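Local structure of annexin B22 (Schistosoma mansoni, 4MDU) at residues B[196-201]-B[245-250]; B[213-218]-B[253-258]; B[341-346]-B[353-358]. The protein binds acidic phospholipid membranes in a calcium-dependent manner, aggregates liposomes when calcium is present, and takes part in host-parasite interaction and reproduction of the worm. One frame throughout, in Å; residues are numbered along the deposited sequence.

Contact 1: residues B[196-201]-B[245-250]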
loop_
_atom_site.group_PDB
_atom_site.type_symbol
_atom_site.label_atom_id
_atom_site.label_comp_id
_atom_site.label_asym_id
_atom_site.label_seq_id
_atom_site.Cartn_x
_atom_site.Cartn_y
_atom_site.Cartn_z
ATOM N N LEU B 196 -10.699 -9.294 -35.444
ATOM C CA LEU B 196 -10.161 -9.282 -36.798
ATOM C C LEU B 196 -9.110 -8.200 -36.996
ATOM O O LEU B 196 -8.141 -8.395 -37.724
ATOM C CB LEU B 196 -11.293 -9.129 -37.811
ATOM C CG LEU B 196 -12.067 -10.428 -38.035
ATOM C CD1 LEU B 196 -11.094 -11.522 -38.448
ATOM C CD2 LEU B 196 -12.841 -10.839 -36.783
ATOM N N GLN B 197 -9.304 -7.059 -36.346
ATOM C CA GLN B 197 -8.354 -5.968 -36.468
ATOM C C GLN B 197 -7.109 -6.226 -35.619
ATOM O O GLN B 197 -5.995 -5.848 -35.993
ATOM C CB GLN B 197 -9.017 -4.645 -36.094
ATOM C CG GLN B 197 -10.095 -4.217 -37.082
ATOM C CD GLN B 197 -10.883 -3.013 -36.604
ATOM O OE1 GLN B 197 -12.093 -2.935 -36.809
ATOM N NE2 GLN B 197 -10.202 -2.067 -35.966
ATOM N N LEU B 198 -7.312 -6.870 -34.477
ATOM C CA LEU B 198 -6.204 -7.300 -33.637
ATOM C C LEU B 198 -5.322 -8.313 -34.378
ATOM O O LEU B 198 -4.104 -8.142 -34.458
ATOM C CB LEU B 198 -6.736 -7.904 -32.337
ATOM C CG LEU B 198 -7.089 -6.912 -31.230
ATOM C CD1 LEU B 198 -7.969 -7.567 -30.149
ATOM C CD2 LEU B 198 -5.805 -6.327 -30.636
ATOM N N LYS B 199 -5.950 -9.355 -34.925
ATOM C CA LYS B 199 -5.231 -10.404 -35.639
ATOM C C LYS B 199 -4.406 -9.829 -36.779
ATOM O O LYS B 199 -3.415 -10.424 -37.197
ATOM C CB LYS B 199 -6.197 -11.469 -36.174
ATOM C CG LYS B 199 -6.838 -12.354 -35.096
ATOM C CD LYS B 199 -7.712 -13.464 -35.698
ATOM C CE LYS B 199 -8.315 -14.369 -34.621
ATOM N N ALA B 200 -4.812 -8.664 -37.271
ATOM C CA ALA B 200 -4.192 -8.069 -38.453
ATOM C C ALA B 200 -2.997 -7.187 -38.105
ATOM O O ALA B 200 -2.289 -6.698 -38.992
ATOM C CB ALA B 200 -5.229 -7.269 -39.241
ATOM N N ILE B 201 -2.769 -6.992 -36.814
ATOM C CA ILE B 201 -1.731 -6.075 -36.361
ATOM C C ILE B 201 -0.344 -6.345 -36.959
ATOM O O ILE B 201 0.337 -5.409 -37.387
ATOM C CB ILE B 201 -1.678 -6.004 -34.819
ATOM C CG1 ILE B 201 -2.810 -5.113 -34.311
ATOM C CG2 ILE B 201 -0.343 -5.467 -34.341
ATOM C CD1 ILE B 201 -2.860 -4.982 -32.809
ATOM N N THR B 245 -7.534 1.372 -24.796
ATOM C CA THR B 245 -6.861 0.111 -24.991
ATOM C C THR B 245 -5.362 0.294 -24.720
ATOM O O THR B 245 -4.845 1.417 -24.743
ATOM C CB THR B 245 -7.051 -0.394 -26.414
ATOM O OG1 THR B 245 -6.217 0.367 -27.291
ATOM C CG2 THR B 245 -8.530 -0.273 -26.839
ATOM N N PRO B 246 -4.649 -0.808 -24.462
ATOM C CA PRO B 246 -3.230 -0.602 -24.170
ATOM C C PRO B 246 -2.543 0.153 -25.310
ATOM O O PRO B 246 -1.715 1.023 -25.055
ATOM C CB PRO B 246 -2.691 -2.032 -24.035
ATOM C CG PRO B 246 -3.902 -2.843 -23.650
ATOM C CD PRO B 246 -5.019 -2.234 -24.446
ATOM N N TYR B 247 -2.920 -0.142 -26.548
ATOM C CA TYR B 247 -2.312 0.522 -27.708
ATOM C C TYR B 247 -2.580 2.031 -27.732
ATOM O O TYR B 247 -1.647 2.835 -27.890
ATOM C CB TYR B 247 -2.740 -0.176 -28.999
ATOM C CG TYR B 247 -2.699 -1.682 -28.836
ATOM C CD1 TYR B 247 -1.497 -2.373 -28.920
ATOM C CD2 TYR B 247 -3.851 -2.403 -28.549
ATOM C CE1 TYR B 247 -1.443 -3.746 -28.737
ATOM C CE2 TYR B 247 -3.809 -3.772 -28.368
ATOM C CZ TYR B 247 -2.594 -4.438 -28.460
ATOM O OH TYR B 247 -2.535 -5.797 -28.279
ATOM N N GLN B 248 -3.844 2.408 -27.530
ATOM C CA GLN B 248 -4.241 3.819 -27.444
ATOM C C GLN B 248 -3.543 4.566 -26.301
ATOM O O GLN B 248 -3.166 5.731 -26.466
ATOM C CB GLN B 248 -5.766 3.933 -27.289
ATOM C CG GLN B 248 -6.301 5.364 -27.284
ATOM C CD GLN B 248 -6.080 6.079 -28.608
ATOM O OE1 GLN B 248 -5.993 5.450 -29.664
ATOM N NE2 GLN B 248 -5.962 7.396 -28.551
ATOM N N LEU B 249 -3.383 3.903 -25.145
ATOM C CA LEU B 249 -2.743 4.518 -23.979
ATOM C C LEU B 249 -1.298 4.843 -24.287
ATOM O O LEU B 249 -0.779 5.899 -23.922
ATOM C CB LEU B 249 -2.775 3.584 -22.777
ATOM C CG LEU B 249 -3.780 3.944 -21.707
ATOM C CD1 LEU B 249 -3.655 2.995 -20.534
ATOM C CD2 LEU B 249 -3.548 5.372 -21.286
ATOM N N TYR B 250 -0.640 3.908 -24.951
ATOM C CA TYR B 250 0.729 4.126 -25.345
ATOM C C TYR B 250 0.836 5.374 -26.217
ATOM O O TYR B 250 1.572 6.316 -25.897
ATOM C CB TYR B 250 1.271 2.921 -26.087
ATOM C CG TYR B 250 2.695 3.151 -26.482
ATOM C CD1 TYR B 250 3.705 3.121 -25.529
ATOM C CD2 TYR B 250 3.032 3.440 -27.788
ATOM C CE1 TYR B 250 5.025 3.345 -25.874
ATOM C CE2 TYR B 250 4.351 3.668 -28.146
ATOM C CZ TYR B 250 5.343 3.618 -27.184
ATOM O OH TYR B 250 6.657 3.843 -27.536
#
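The ring of Y247 is the hub of this contact: it meets L198 and I201, and these three residues account for essentially all of the 92 Å² buried between 196-201 and 245-250. The backbones themselves stay well apart, the closest CA pair, L198 and Y247, being 10.6 Å from each other, so the link is made by side chains alone. I201 aims its CB at the tyrosine, and its terminal methyl CD1 lies over one face of the ring at 4.4 Å from Y247 CZ. L198 arrives differently. Its CB does not aim at the other segment, but the CD2 branch swings in and stops 4.0 Å from Y247 CE2, meeting the ring obliquely; the leucine and tyrosine side chains run at about a right angle to one another. The same methyl lies 4.1 Å from Y247 OH, so it packs against the phenol end of the ring and not its root. Y247 gets there with CG turned anti to its own carbonyl carbon (chi1 -43°), which sends the ring off the first turn of helix 246-260 across the gap. Beyond the two segments the hydroxyl has weak hydrogen bonds with I16 O and F19 N, so the N-terminal part of the chain borders the polar tip of this otherwise apolar cluster.

The helix that carries the tyrosine starts in an orderly way: T245 OG1 accepts from Q248 N at 3.1 Å with a nearly straight N-H...O angle of 173°. This is a classical threonine N-cap. The linker between annexin repeats 2 and 3 thus packs its aliphatic groups on the N-capped start of helix 246-260, within the all-helical annexin fold.

Contact 2: residues B[213-218]-B[253-258]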
loop_
_atom_site.group_PDB
_atom_site.type_symbol
_atom_site.label_atom_id
_atom_site.label_comp_id
_atom_site.label_asym_id
_atom_site.label_seq_id
_atom_site.Cartn_x
_atom_site.Cartn_y
_atom_site.Cartn_z
ATOM N N GLU B 213 -6.183 11.468 -33.029
ATOM C CA GLU B 213 -7.027 12.592 -32.658
ATOM C C GLU B 213 -7.610 12.402 -31.248
ATOM O O GLU B 213 -7.677 13.339 -30.448
ATOM C CB GLU B 213 -8.127 12.766 -33.720
ATOM C CG GLU B 213 -9.130 13.860 -33.445
ATOM C CD GLU B 213 -10.292 13.838 -34.434
ATOM O OE1 GLU B 213 -10.171 13.202 -35.505
ATOM O OE2 GLU B 213 -11.334 14.453 -34.129
ATOM N N LEU B 214 -8.017 11.179 -30.940
ATOM C CA LEU B 214 -8.492 10.850 -29.594
ATOM C C LEU B 214 -7.380 11.006 -28.551
ATOM O O LEU B 214 -7.612 11.509 -27.450
ATOM C CB LEU B 214 -9.048 9.421 -29.566
ATOM C CG LEU B 214 -9.389 8.867 -28.185
ATOM C CD1 LEU B 214 -10.381 9.787 -27.463
ATOM C CD2 LEU B 214 -9.952 7.453 -28.320
ATOM N N ALA B 215 -6.176 10.560 -28.896
ATOM C CA ALA B 215 -5.037 10.661 -27.974
ATOM C C ALA B 215 -4.720 12.119 -27.652
ATOM O O ALA B 215 -4.481 12.468 -26.498
ATOM C CB ALA B 215 -3.820 9.971 -28.554
ATOM N N GLU B 216 -4.741 12.979 -28.671
ATOM C CA GLU B 216 -4.476 14.399 -28.451
ATOM C C GLU B 216 -5.509 15.001 -27.504
ATOM O O GLU B 216 -5.168 15.702 -26.548
ATOM C CB GLU B 216 -4.482 15.174 -29.770
ATOM C CG GLU B 216 -3.418 14.763 -30.757
ATOM C CD GLU B 216 -3.403 15.660 -31.981
ATOM O OE1 GLU B 216 -4.257 15.474 -32.879
ATOM O OE2 GLU B 216 -2.538 16.557 -32.037
ATOM N N ALA B 217 -6.775 14.731 -27.787
ATOM C CA ALA B 217 -7.860 15.212 -26.945
ATOM C C ALA B 217 -7.753 14.634 -25.535
ATOM O O ALA B 217 -7.982 15.330 -24.541
ATOM C CB ALA B 217 -9.198 14.854 -27.564
ATOM N N ASP B 218 -7.407 13.357 -25.436
ATOM C CA ASP B 218 -7.227 12.778 -24.116
ATOM C C ASP B 218 -6.056 13.449 -23.434
ATOM O O ASP B 218 -6.150 13.824 -22.273
ATOM C CB ASP B 218 -7.041 11.268 -24.174
ATOM C CG ASP B 218 -8.350 10.542 -24.367
ATOM O OD1 ASP B 218 -9.404 11.126 -24.035
ATOM O OD2 ASP B 218 -8.325 9.397 -24.857
ATOM N N SER B 253 0.395 8.303 -24.230
ATOM C CA SER B 253 1.564 8.603 -23.444
ATOM C C SER B 253 2.578 9.386 -24.286
ATOM O O SER B 253 3.090 10.404 -23.838
ATOM C CB SER B 253 2.177 7.323 -22.875
ATOM O OG SER B 253 3.326 7.632 -22.121
ATOM N N GLU B 254 2.856 8.920 -25.501
ATOM C CA GLU B 254 3.826 9.603 -26.368
ATOM C C GLU B 254 3.408 11.039 -26.647
ATOM O O GLU B 254 4.196 11.982 -26.485
ATOM C CB GLU B 254 4.008 8.868 -27.696
ATOM C CG GLU B 254 4.507 7.431 -27.568
ATOM C CD GLU B 254 5.982 7.343 -27.215
ATOM O OE1 GLU B 254 6.824 7.330 -28.143
ATOM O OE2 GLU B 254 6.301 7.278 -26.008
ATOM N N ILE B 255 2.157 11.199 -27.063
ATOM C CA ILE B 255 1.636 12.506 -27.438
ATOM C C ILE B 255 1.627 13.440 -26.241
ATOM O O ILE B 255 1.925 14.638 -26.355
ATOM C CB ILE B 255 0.222 12.380 -28.034
ATOM C CG1 ILE B 255 0.331 11.880 -29.468
ATOM C CG2 ILE B 255 -0.504 13.706 -28.011
ATOM C CD1 ILE B 255 -0.997 11.519 -30.085
ATOM N N TYR B 256 1.302 12.890 -25.082
ATOM C CA TYR B 256 1.286 13.701 -23.881
ATOM C C TYR B 256 2.673 14.301 -23.636
ATOM O O TYR B 256 2.798 15.471 -23.285
ATOM C CB TYR B 256 0.808 12.903 -22.667
ATOM C CG TYR B 256 0.656 13.762 -21.439
ATOM C CD1 TYR B 256 -0.538 14.416 -21.166
ATOM C CD2 TYR B 256 1.720 13.941 -20.558
ATOM C CE1 TYR B 256 -0.676 15.214 -20.033
ATOM C CE2 TYR B 256 1.592 14.735 -19.426
ATOM C CZ TYR B 256 0.397 15.368 -19.168
ATOM O OH TYR B 256 0.278 16.155 -18.046
ATOM N N PHE B 257 3.715 13.505 -23.841
ATOM C CA PHE B 257 5.059 13.984 -23.555
ATOM C C PHE B 257 5.552 15.023 -24.558
ATOM O O PHE B 257 6.194 16.002 -24.176
ATOM C CB PHE B 257 6.064 12.834 -23.445
ATOM C CG PHE B 257 7.484 13.300 -23.259
ATOM C CD1 PHE B 257 7.918 13.759 -22.027
ATOM C CD2 PHE B 257 8.369 13.313 -24.328
ATOM C CE1 PHE B 257 9.215 14.208 -21.856
ATOM C CE2 PHE B 257 9.664 13.759 -24.166
ATOM C CZ PHE B 257 10.090 14.205 -22.925
ATOM N N LYS B 258 5.259 14.821 -25.840
ATOM C CA LYS B 258 5.679 15.793 -26.840
ATOM C C LYS B 258 5.056 17.160 -26.557
ATOM O O LYS B 258 5.698 18.195 -26.731
ATOM C CB LYS B 258 5.334 15.310 -28.246
ATOM C CG LYS B 258 5.931 13.949 -28.578
ATOM C CD LYS B 258 5.789 13.629 -30.062
ATOM C CE LYS B 258 6.459 12.304 -30.430
ATOM N NZ LYS B 258 6.445 12.050 -31.909
#
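In the helical bundle of the third annexin repeat, helices 212-224 and 246-260 meet where I255 packs onto A215 and E216. The approach is close, with CA atoms of E216 and I255 only 6.5 Å apart, consistent with the small A215 beside them. I255 supplies 66 Å² of the 134 Å² buried, and both of its branches are engaged. Its CD1 ends 3.6 Å from A215 CB, the shortest distance across the pair. CG1 stands beside the backbone N (chi1 -77°) and the chain then runs on extended, which carries CD1 to the alanine; CG2, on the other branch, rests 4.1 Å from E216 CA. The glutamate contributes its aliphatic part: E216 CG is 4.1 Å from I255 CD1, while the extended chain carries the carboxylate away from the isoleucine, at the exposed margin of the contact. The interaction is therefore purely van der Waals in character. One turn further along helix 212-224, A219 also touches I255, and D218 forms a salt bridge with R244. On the inner side Y256 packs against A219, L222 and Y223 of helix 212-224 and against L264 of helix 264-271, so three helices come together beside this contact.

Contact 3: residues B[341-346]-B[353-358]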
loop_
_atom_site.group_PDB
_atom_site.type_symbol
_atom_site.label_atom_id
_atom_site.label_comp_id
_atom_site.label_asym_id
_atom_site.label_seq_id
_atom_site.Cartn_x
_atom_site.Cartn_y
_atom_site.Cartn_z
ATOM N N ASN B 341 15.745 -18.352 -10.759
ATOM C CA ASN B 341 16.508 -18.517 -9.522
ATOM C C ASN B 341 15.848 -17.833 -8.330
ATOM O O ASN B 341 15.973 -18.307 -7.208
ATOM C CB ASN B 341 17.969 -18.048 -9.663
ATOM C CG ASN B 341 18.821 -19.010 -10.477
ATOM O OD1 ASN B 341 18.625 -20.231 -10.449
ATOM N ND2 ASN B 341 19.777 -18.460 -11.211
ATOM N N ALA B 342 15.156 -16.714 -8.555
ATOM C CA ALA B 342 14.486 -16.044 -7.433
ATOM C C ALA B 342 13.367 -16.944 -6.925
ATOM O O ALA B 342 13.136 -17.066 -5.723
ATOM C CB ALA B 342 13.939 -14.701 -7.845
ATOM N N VAL B 343 12.700 -17.606 -7.860
ATOM C CA VAL B 343 11.554 -18.439 -7.525
ATOM C C VAL B 343 12.019 -19.674 -6.764
ATOM O O VAL B 343 11.404 -20.082 -5.770
ATOM C CB VAL B 343 10.738 -18.824 -8.793
ATOM C CG1 VAL B 343 9.728 -19.939 -8.472
ATOM C CG2 VAL B 343 10.028 -17.583 -9.346
ATOM N N LYS B 344 13.116 -20.254 -7.230
ATOM C CA LYS B 344 13.727 -21.405 -6.559
ATOM C C LYS B 344 14.165 -21.042 -5.154
ATOM O O LYS B 344 14.044 -21.847 -4.227
ATOM C CB LYS B 344 14.919 -21.932 -7.353
ATOM C CG LYS B 344 14.532 -22.662 -8.633
ATOM C CD LYS B 344 15.775 -23.091 -9.393
ATOM C CE LYS B 344 15.441 -23.892 -10.638
ATOM N NZ LYS B 344 16.723 -24.377 -11.278
ATOM N N ASP B 345 14.644 -19.817 -4.978
ATOM C CA ASP B 345 15.067 -19.400 -3.642
ATOM C C ASP B 345 13.919 -19.140 -2.675
ATOM O O ASP B 345 14.101 -19.254 -1.472
ATOM C CB ASP B 345 15.991 -18.191 -3.711
ATOM C CG ASP B 345 17.343 -18.535 -4.310
ATOM O OD1 ASP B 345 17.613 -19.741 -4.510
ATOM O OD2 ASP B 345 18.137 -17.608 -4.576
ATOM N N ASP B 346 12.740 -18.808 -3.193
ATOM C CA ASP B 346 11.624 -18.420 -2.338
ATOM C C ASP B 346 10.678 -19.580 -2.054
ATOM O O ASP B 346 9.864 -19.505 -1.140
ATOM C CB ASP B 346 10.835 -17.263 -2.972
ATOM C CG ASP B 346 9.735 -16.741 -2.060
ATOM O OD1 ASP B 346 10.073 -16.026 -1.103
ATOM O OD2 ASP B 346 8.537 -17.046 -2.292
ATOM N N ARG B 353 8.849 -26.913 -7.977
ATOM C CA ARG B 353 9.057 -27.614 -9.232
ATOM C C ARG B 353 7.958 -27.242 -10.223
ATOM O O ARG B 353 8.226 -26.982 -11.398
ATOM C CB ARG B 353 9.074 -29.120 -8.983
ATOM C CG ARG B 353 9.523 -29.956 -10.167
ATOM C CD ARG B 353 11.045 -29.880 -10.385
ATOM N NE ARG B 353 11.274 -29.490 -11.761
ATOM C CZ ARG B 353 11.943 -28.416 -12.156
ATOM N NH1 ARG B 353 12.545 -27.608 -11.291
ATOM N NH2 ARG B 353 12.049 -28.187 -13.450
ATOM N N THR B 354 6.722 -27.204 -9.742
ATOM C CA THR B 354 5.602 -26.801 -10.587
ATOM C C THR B 354 5.810 -25.395 -11.146
ATOM O O THR B 354 5.647 -25.175 -12.336
ATOM C CB THR B 354 4.264 -26.847 -9.835
ATOM O OG1 THR B 354 4.033 -28.169 -9.324
ATOM C CG2 THR B 354 3.123 -26.461 -10.786
ATOM N N LEU B 355 6.185 -24.448 -10.290
ATOM C CA LEU B 355 6.416 -23.077 -10.747
ATOM C C LEU B 355 7.520 -23.020 -11.801
ATOM O O LEU B 355 7.408 -22.283 -12.786
ATOM C CB LEU B 355 6.773 -22.164 -9.577
ATOM C CG LEU B 355 5.757 -22.062 -8.433
ATOM C CD1 LEU B 355 6.197 -21.001 -7.454
ATOM C CD2 LEU B 355 4.345 -21.744 -8.956
ATOM N N CYS B 356 8.587 -23.792 -11.589
ATOM C CA CYS B 356 9.714 -23.796 -12.526
ATOM C C CYS B 356 9.285 -24.309 -13.896
ATOM O O CYS B 356 9.740 -23.814 -14.926
ATOM C CB CYS B 356 10.887 -24.634 -11.966
ATOM S SG CYS B 356 11.646 -23.823 -10.531
ATOM N N VAL B 357 8.405 -25.301 -13.907
ATOM C CA VAL B 357 7.969 -25.897 -15.156
ATOM C C VAL B 357 7.076 -24.918 -15.929
ATOM O O VAL B 357 7.169 -24.818 -17.138
ATOM C CB VAL B 357 7.256 -27.219 -14.902
ATOM C CG1 VAL B 357 6.517 -27.713 -16.156
ATOM C CG2 VAL B 357 8.268 -28.242 -14.438
ATOM N N LEU B 358 6.239 -24.178 -15.213
ATOM C CA LEU B 358 5.445 -23.134 -15.836
ATOM C C LEU B 358 6.341 -22.185 -16.640
ATOM O O LEU B 358 5.970 -21.770 -17.730
ATOM C CB LEU B 358 4.635 -22.360 -14.792
ATOM C CG LEU B 358 3.447 -23.065 -14.136
ATOM C CD1 LEU B 358 2.911 -22.205 -12.999
ATOM C CD2 LEU B 358 2.339 -23.356 -15.151
#
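V343 meets L355, and K344 meets C356, across the pair formed by helices 339-346 and 349-358, which a very short connection joins in the fourth annexin repeat. The first pair is apolar; in the second the methylene groups of K344 pack against the sulfur of C356. The nearest CA atoms, those of V343 and C356, are 7.6 Å apart. V343 places CG1 anti to its backbone N (chi1 168°), which turns this methyl to the facing helix; it lies 3.8 Å from L355 CD1 and 3.9 Å from L355 CB. The leucine thus receives the methyl against both the root and one tip of its side chain, the two side chains crossing at roughly a right angle. L355 is also covered by V101 and by L312, M313 and L316 of helix 311-320.

The second pair shows a lysine used along its length. From CG onward K344 is fully extended, with chi2 and chi3 both 177°. C356 holds SG anti to its carbonyl carbon (chi1 -69°), which brings the sulfur alongside this zigzag.

The helix ends at D346, a ligand of two calcium sites, whose OD1 is hydrogen-bonded here with the backbone N of G304. The V343 side chain comes within about 4 Å of that of M302, and therefore packs next to a residue of the calcium site. At the far end of the lysine, NZ forms a salt bridge with E361 OE2, while R353 NH1 forms a second salt bridge, with E361 OE1, so one carboxylate holds both cations. Short of the lysine's charged end, C356 SG sits 3.6 Å from K344 CG and 3.8 Å from K344 CE.

How the contacts relate
Contacts 1 and 2 are neighbours, their centres 16 Å apart, and both draw on helix 246-260: its first turn serves contact 1 and its later turns contact 2. They meet directly where Q248 packs on L214 and A215. Their segments alternate along the chain (196-201, 213-218, 245-250, 253-258), so one helix of the third repeat packs against two successive earlier pieces of chain. Contact 3 follows both in sequence, within the fourth repeat, and lies on the other side of the chain's centre, 33 Å from contact 1 and 41 Å from contact 2, centre to centre. Of the three, it alone includes a calcium-binding residue, D346.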